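PDB 4OQY: (S)-imine reductase from Streptomyces sp. GF3546, which reduces imines to amines with S selectivity, probably drawing hydride from NADPH held on a Rossmann-type domain. Local coordinates for residues D71-I76 against N91-T96. Sequence-based numbering, arbitrary orientation.
Sequences DAVYAI and NLSSDT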
loop_
_atom_site.group_PDB
_atom_site.type_symbol
_atom_site.label_atom_id
_atom_site.label_comp_id
_atom_site.label_asym_id
_atom_site.label_seq_id
_atom_site.Cartn_x
_atom_site.Cartn_y
_atom_site.Cartn_z
ATOM N N ASP B 71 2.637 26.688 10.541
ATOM C CA ASP B 71 2.025 27.562 11.532
ATOM C C ASP B 71 2.833 27.667 12.809
ATOM O O ASP B 71 2.982 28.757 13.354
ATOM C CB ASP B 71 0.608 27.098 11.910
ATOM C CG ASP B 71 -0.448 27.409 10.839
ATOM O OD1 ASP B 71 -0.270 28.264 9.944
ATOM O OD2 ASP B 71 -1.508 26.767 10.912
ATOM N N ALA B 72 3.343 26.524 13.287
ATOM C CA ALA B 72 4.206 26.471 14.466
ATOM C C ALA B 72 5.531 27.183 14.233
ATOM O O ALA B 72 6.035 27.893 15.096
ATOM C CB ALA B 72 4.484 25.024 14.845
ATOM N N VAL B 73 6.078 26.995 13.040
ATOM C CA VAL B 73 7.263 27.701 12.606
ATOM C C VAL B 73 7.075 29.232 12.654
ATOM O O VAL B 73 7.886 29.938 13.249
ATOM C CB VAL B 73 7.656 27.269 11.185
ATOM C CG1 VAL B 73 8.758 28.163 10.629
ATOM C CG2 VAL B 73 8.096 25.814 11.176
ATOM N N TYR B 74 6.026 29.732 12.017
ATOM C CA TYR B 74 5.752 31.169 12.033
ATOM C C TYR B 74 5.471 31.733 13.423
ATOM O O TYR B 74 5.913 32.824 13.745
ATOM C CB TYR B 74 4.591 31.512 11.114
ATOM C CG TYR B 74 4.940 31.364 9.650
ATOM C CD1 TYR B 74 6.016 32.051 9.099
ATOM C CD2 TYR B 74 4.200 30.526 8.816
ATOM C CE1 TYR B 74 6.335 31.925 7.753
ATOM C CE2 TYR B 74 4.512 30.385 7.479
ATOM C CZ TYR B 74 5.581 31.080 6.961
ATOM O OH TYR B 74 5.865 30.931 5.634
ATOM N N ALA B 75 4.762 30.977 14.250
ATOM C CA ALA B 75 4.488 31.413 15.614
ATOM C C ALA B 75 5.777 31.672 16.365
ATOM O O ALA B 75 5.882 32.626 17.116
ATOM C CB ALA B 75 3.662 30.376 16.345
ATOM N N ILE B 76 6.764 30.810 16.165
ATOM C CA ILE B 76 8.041 30.978 16.838
ATOM C C ILE B 76 8.891 32.081 16.187
ATOM O O ILE B 76 9.513 32.866 16.893
ATOM C CB ILE B 76 8.814 29.637 16.907
ATOM C CG1 ILE B 76 8.079 28.705 17.876
ATOM C CG2 ILE B 76 10.253 29.871 17.356
ATOM C CD1 ILE B 76 8.542 27.266 17.886
ATOM N N ASN B 91 14.473 23.797 7.636
ATOM C CA ASN B 91 13.118 23.550 8.090
ATOM C C ASN B 91 12.673 22.119 7.780
ATOM O O ASN B 91 12.347 21.804 6.640
ATOM C CB ASN B 91 12.188 24.544 7.425
ATOM C CG ASN B 91 10.812 24.518 8.021
ATOM O OD1 ASN B 91 10.484 23.641 8.809
ATOM N ND2 ASN B 91 10.006 25.498 7.669
ATOM N N LEU B 92 12.708 21.257 8.809
ATOM C CA LEU B 92 12.375 19.842 8.684
ATOM C C LEU B 92 10.954 19.562 9.161
ATOM O O LEU B 92 10.595 18.412 9.399
ATOM C CB LEU B 92 13.397 18.969 9.461
ATOM C CG LEU B 92 14.911 19.139 9.213
ATOM C CD1 LEU B 92 15.684 17.887 9.602
ATOM C CD2 LEU B 92 15.300 19.554 7.817
ATOM N N SER B 93 10.133 20.610 9.259
ATOM C CA SER B 93 8.725 20.475 9.613
ATOM C C SER B 93 7.890 20.087 8.360
ATOM O O SER B 93 8.082 20.695 7.319
ATOM C CB SER B 93 8.189 21.819 10.167
ATOM O OG SER B 93 9.023 22.429 11.155
ATOM N N SER B 94 6.947 19.139 8.464
ATOM C CA SER B 94 6.022 18.759 7.343
ATOM C C SER B 94 5.054 19.853 6.970
ATOM O O SER B 94 4.384 20.384 7.836
ATOM C CB SER B 94 5.151 17.513 7.698
ATOM O OG SER B 94 3.936 17.411 6.878
ATOM N N ASP B 95 4.968 20.170 5.679
ATOM C CA ASP B 95 3.884 20.971 5.173
ATOM C C ASP B 95 3.933 20.935 3.645
ATOM O O ASP B 95 4.720 20.194 3.055
ATOM C CB ASP B 95 3.952 22.404 5.745
ATOM C CG ASP B 95 2.583 22.977 6.057
ATOM O OD1 ASP B 95 1.676 22.797 5.212
ATOM O OD2 ASP B 95 2.433 23.631 7.128
ATOM N N THR B 96 3.073 21.713 3.008
ATOM C CA THR B 96 2.863 21.575 1.589
ATOM C C THR B 96 3.964 22.263 0.814
ATOM O O THR B 96 4.595 23.175 1.334
ATOM C CB THR B 96 1.534 22.206 1.153
ATOM O OG1 THR B 96 1.623 23.632 1.284
ATOM C CG2 THR B 96 0.394 21.661 1.989
HETATM O O HOH W 1 0.861 25.209 8.481
#
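Val-73 does nearly all the touching from helix 70-77, and its CG2 methyl carries the contact with the side chains of both Asn-91 and Ser-93. With CG1 anti to its backbone N (chi1 171°), the valine swings CG2 onto the polar pair: CG2 sits 3.5 Å from Ser-93 OG and 4.0 Å from Asn-91 OD1. The other methyl, CG1, only grazes the amide nitrogen, 4.2 Å from Asn-91 ND2. Both oxygens have polar partners of their own, although CG2 lies against them. Asn-91 OD1 closes an Asx turn by accepting from Ser-93 N at 3.1 Å, a donor tilted 29° from the carbonyl plane, and it also pairs with Ser-93 OG at 3.0 Å, this one in the plane. Two bonds therefore fix the amide's rotation, while Ser-93 OG is bonded in turn to Leu-67 N. Leu-65 and Leu-67 pack against Val-73 as well, so this end is buried. The setting is the Rossmann-type domain: Asn-91 ends strand 88-91 of the parallel part of the sheet, and the loop then runs past Ser-94, an NADPH-binding residue, to Thr-96, the N-cap of helix 97-109. Toward the start of helix 70-77 the fit slackens, and a water joins the two segments, donating to Asp-95 OD2 at 2.6 Å and accepting from Asp-71 N at 3.1 Å. Asp-95 OD2 also takes Tyr-70 N, and OD1 receives Thr-96 N through its anti lone pair. On this looser side the exposed Asp-71 carboxylate stays 6.1 Å from Asp-95, measured OD1 to OD2.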